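Histidine phosphotransferase (Caulobacter crescentus, PDB 2OOC) probably relays phosphoryl groups through a histidine between response-regulator domains, and is an essential regulator of stalk biogenesis. Local coordinates at residues L40-P43 with M44-P47; T90-D93 with A94-D98. All coordinates share one frame; numbering follows the deposited sequence.

The two interactions are local contacts in an all-helical chain of the Hpt family. In interaction 1, helix 24-41 is followed by a 3-10 segment that runs into the loop leading to helix 52-66. Interaction 2 is a piece of helix 85-111, with its centre about 14 Å from that of interaction 1. They meet at one leucine: Leu92 CD2 packs 3.6 Å from Ala42 CB and 4.0 Å from Leu45 CD1. The loop after helix 24-41 is thus laid against helix 85-111. Leu96, one turn on from Leu92, packs on helix 24-41 itself. A bound glycerol lies about 5 Å from the side chain of Asp46 and probably comes from the crystallisation liquor.

Interaction 1. Residues L40-P43 with M44-P47; sequences LWAP and MLDP
Met44 N donates to Trp41 O at 2.9 Å and Leu45 N to Ala42 O at 3.0 Å, two i to i+3 bonds in the 3-10 segment that follows on from helix 24-41. Both donors sit well above the planes of their carbonyls. Pro43 has no N-H to give. Leu45 then centres an inverse gamma turn, with a weak bond from Asp46 N to Met44 O at 2.8 Å.

Residue 44 is selenomethionine, described here in one of its two conformers. Its CG lies anti to the carbonyl carbon (chi1 -51°), and the extended chain beyond carries SE back to the Trp41 indole. SE stands 3.4 Å from Trp41 CE3, approaching the six-membered ring at a slant, 55° off its normal. In this conformer the pair makes a Met-aromatic contact. CE lies alongside, 3.6 Å from Leu40 O. Leu45 CD1 lies against Ala42, 3.8 Å from Ala42 CA, and the side chain also packs on Val56 and Leu92.

Trp41 and Met44 both touch Ala55 of helix 52-66. The backbone bonds set the turn, while a polarisable selenium set obliquely against the indole probably adds a dispersion contact when this conformer is populated.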
# COMPACT_ATOMS: atom_id res chain seq x y z
N LEU A 40 -4.77 -4.09 9.31
CA LEU A 40 -4.55 -3.68 10.70
C LEU A 40 -4.77 -2.17 10.87
O LEU A 40 -5.45 -1.72 11.80
CB LEU A 40 -3.15 -4.05 11.16
CG LEU A 40 -2.78 -3.70 12.63
CD1 LEU A 40 -3.88 -4.17 13.56
CD2 LEU A 40 -1.45 -4.21 12.96
N TRP A 41 -4.14 -1.38 10.01
CA TRP A 41 -4.09 0.05 10.22
C TRP A 41 -5.19 0.86 9.55
O TRP A 41 -5.56 1.95 10.04
CB TRP A 41 -2.68 0.56 9.83
CG TRP A 41 -1.62 0.06 10.71
CD1 TRP A 41 -0.80 -1.03 10.48
CD2 TRP A 41 -1.21 0.59 11.99
NE1 TRP A 41 0.06 -1.22 11.53
CE2 TRP A 41 -0.15 -0.24 12.46
CE3 TRP A 41 -1.64 1.67 12.79
CZ2 TRP A 41 0.51 0.00 13.64
CZ3 TRP A 41 -0.94 1.91 13.98
CH2 TRP A 41 0.10 1.08 14.39
N ALA A 42 -5.78 0.40 8.45
CA ALA A 42 -6.75 1.19 7.71
C ALA A 42 -7.99 1.59 8.51
O ALA A 42 -8.50 2.70 8.35
CB ALA A 42 -7.18 0.50 6.39
N PRO A 43 -8.50 0.71 9.37
CA PRO A 43 -9.62 1.11 10.22
C PRO A 43 -9.35 2.33 11.11
O PRO A 43 -10.30 3.00 11.52
CB PRO A 43 -9.91 -0.13 11.06
CG PRO A 43 -9.31 -1.23 10.35
CD PRO A 43 -8.12 -0.69 9.61
N MSE A 44 -8.07 2.65 11.32
CA MSE A 44 -7.69 3.78 12.17
C MSE A 44 -7.59 5.09 11.44
O MSE A 44 -7.35 6.13 12.07
CB MSE A 44 -6.37 3.53 12.82
CG MSE A 44 -6.34 2.19 13.49
SE MSE A 44 -4.68 2.03 14.32
CE MSE A 44 -4.71 0.18 14.74
N LEU A 45 -7.80 5.07 10.12
CA LEU A 45 -7.69 6.26 9.29
C LEU A 45 -8.98 7.06 9.35
O LEU A 45 -9.75 7.22 8.36
CB LEU A 45 -7.35 5.90 7.84
CG LEU A 45 -5.99 5.21 7.70
CD1 LEU A 45 -5.82 4.65 6.33
CD2 LEU A 45 -4.88 6.19 7.98
N ASP A 46 -9.22 7.62 10.53
CA ASP A 46 -10.49 8.30 10.86
C ASP A 46 -10.09 9.32 11.91
O ASP A 46 -9.48 8.96 12.90
CB ASP A 46 -11.42 7.23 11.48
CG ASP A 46 -12.73 7.76 12.03
OD1 ASP A 46 -12.85 8.93 12.40
OD2 ASP A 46 -13.64 6.92 12.17
N PRO A 47 -10.45 10.61 11.74
CA PRO A 47 -10.01 11.61 12.72
C PRO A 47 -10.50 11.38 14.17
O PRO A 47 -9.89 11.93 15.08
CB PRO A 47 -10.52 12.92 12.13
CG PRO A 47 -11.65 12.52 11.29
CD PRO A 47 -11.29 11.20 10.68

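Interaction 2. Residues T90-D93 with A94-D98; sequences TALD and AALLD
Leu96 N donates to Leu92 O at 2.8 Å, the shortest hydrogen bond between 90-93 and 94-98. It is nearly straight, with an N-H...O angle of 167°, and the donor lies almost in line with the C=O bond. This is regular alpha-helix, the i to i+4 pattern of helix 85-111 in the Hpt helical bundle. Ala94 N to Thr90 O, Ala95 N to Ala91 O and Leu97 N to Asp93 O continue the pattern. In these three the donor is moderately tilted from the carbonyl plane.

Leu92 and Leu96 are one turn apart on the side that meets helix 24-41. Leu92 CG is anti to its own N (chi1 -179°), whereas Leu96 CG is anti to its carbonyl carbon (chi1 -72°). These different first torsions bring the two side chains together at a slant, with Leu96 CD1 4.0 Å from both Leu92 CG and Leu92 CD1. Both leucines touch Phe34, and Leu96 also reaches Arg35 and Ala38. An alanine in place of Leu96 would probably leave a gap beside Leu92 CD1 and against Phe34, Arg35 and Ala38 of helix 24-41.

Ala91 faces another neighbour, packing on Asn70, Leu71 and Val74 of helix 69-79. The small Ala94 meets Ala10 near the N-terminus. In one of its two conformers Asp98 ties the helix to the same region, its OD2 accepting a hydrogen bond from Val11 N. On the exposed side, Leu97 CB rests 3.3 Å from Asp93 O, the carbonyl oxygen that accepts from Leu97 N at 2.9 Å.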
# COMPACT_ATOMS: atom_id res chain seq x y z
N THR A 90 -8.45 6.99 0.18
CA THR A 90 -8.69 6.73 -1.24
C THR A 90 -7.40 6.39 -1.99
O THR A 90 -7.44 5.56 -2.89
CB THR A 90 -9.45 7.84 -1.88
OG1 THR A 90 -8.73 9.05 -1.82
CG2 THR A 90 -10.83 8.07 -1.25
N ALA A 91 -6.25 6.94 -1.55
CA ALA A 91 -4.93 6.53 -2.05
C ALA A 91 -4.62 5.07 -1.69
O ALA A 91 -4.11 4.32 -2.50
CB ALA A 91 -3.80 7.46 -1.54
N LEU A 92 -5.03 4.66 -0.48
CA LEU A 92 -4.84 3.31 0.00
C LEU A 92 -5.73 2.34 -0.81
O LEU A 92 -5.28 1.30 -1.28
CB LEU A 92 -5.14 3.21 1.48
CG LEU A 92 -4.95 1.80 2.08
CD1 LEU A 92 -3.55 1.13 1.76
CD2 LEU A 92 -5.19 1.80 3.63
N ASP A 93 -6.98 2.78 -1.07
CA ASP A 93 -7.86 1.99 -1.95
C ASP A 93 -7.19 1.72 -3.31
O ASP A 93 -7.21 0.59 -3.80
CB ASP A 93 -9.16 2.72 -2.20
CG ASP A 93 -10.12 2.74 -1.04
OD1 ASP A 93 -9.95 1.96 -0.07
OD2 ASP A 93 -11.09 3.58 -1.09
N ALA A 94 -6.59 2.75 -3.94
CA ALA A 94 -5.96 2.59 -5.25
C ALA A 94 -4.76 1.64 -5.17
O ALA A 94 -4.55 0.84 -6.08
CB ALA A 94 -5.52 3.96 -5.77
N ALA A 95 -3.99 1.67 -4.07
CA ALA A 95 -2.86 0.81 -3.97
C ALA A 95 -3.35 -0.65 -3.77
O ALA A 95 -2.81 -1.58 -4.44
CB ALA A 95 -1.94 1.28 -2.80
N LEU A 96 -4.39 -0.84 -2.93
CA LEU A 96 -4.92 -2.17 -2.70
C LEU A 96 -5.54 -2.78 -4.00
O LEU A 96 -5.46 -3.96 -4.25
CB LEU A 96 -5.89 -2.17 -1.53
CG LEU A 96 -5.17 -2.00 -0.20
CD1 LEU A 96 -6.24 -1.73 0.84
CD2 LEU A 96 -4.32 -3.20 0.27
N LEU A 97 -6.17 -1.91 -4.79
CA LEU A 97 -6.79 -2.29 -6.06
C LEU A 97 -5.75 -2.90 -6.97
O LEU A 97 -5.93 -3.97 -7.53
CB LEU A 97 -7.38 -1.02 -6.68
CG LEU A 97 -7.92 -1.25 -8.07
CD1 LEU A 97 -9.29 -1.97 -8.00
CD2 LEU A 97 -8.14 0.13 -8.69
N ASP A 98 -4.63 -2.19 -7.03
CA ASP A 98 -3.48 -2.58 -7.86
C ASP A 98 -2.85 -3.89 -7.38
O ASP A 98 -2.61 -4.79 -8.15
CB ASP A 98 -2.41 -1.47 -7.81
CG ASP A 98 -2.50 -0.49 -8.93
OD1 ASP A 98 -3.65 -0.22 -9.33
OD2 ASP A 98 -1.41 -0.01 -9.37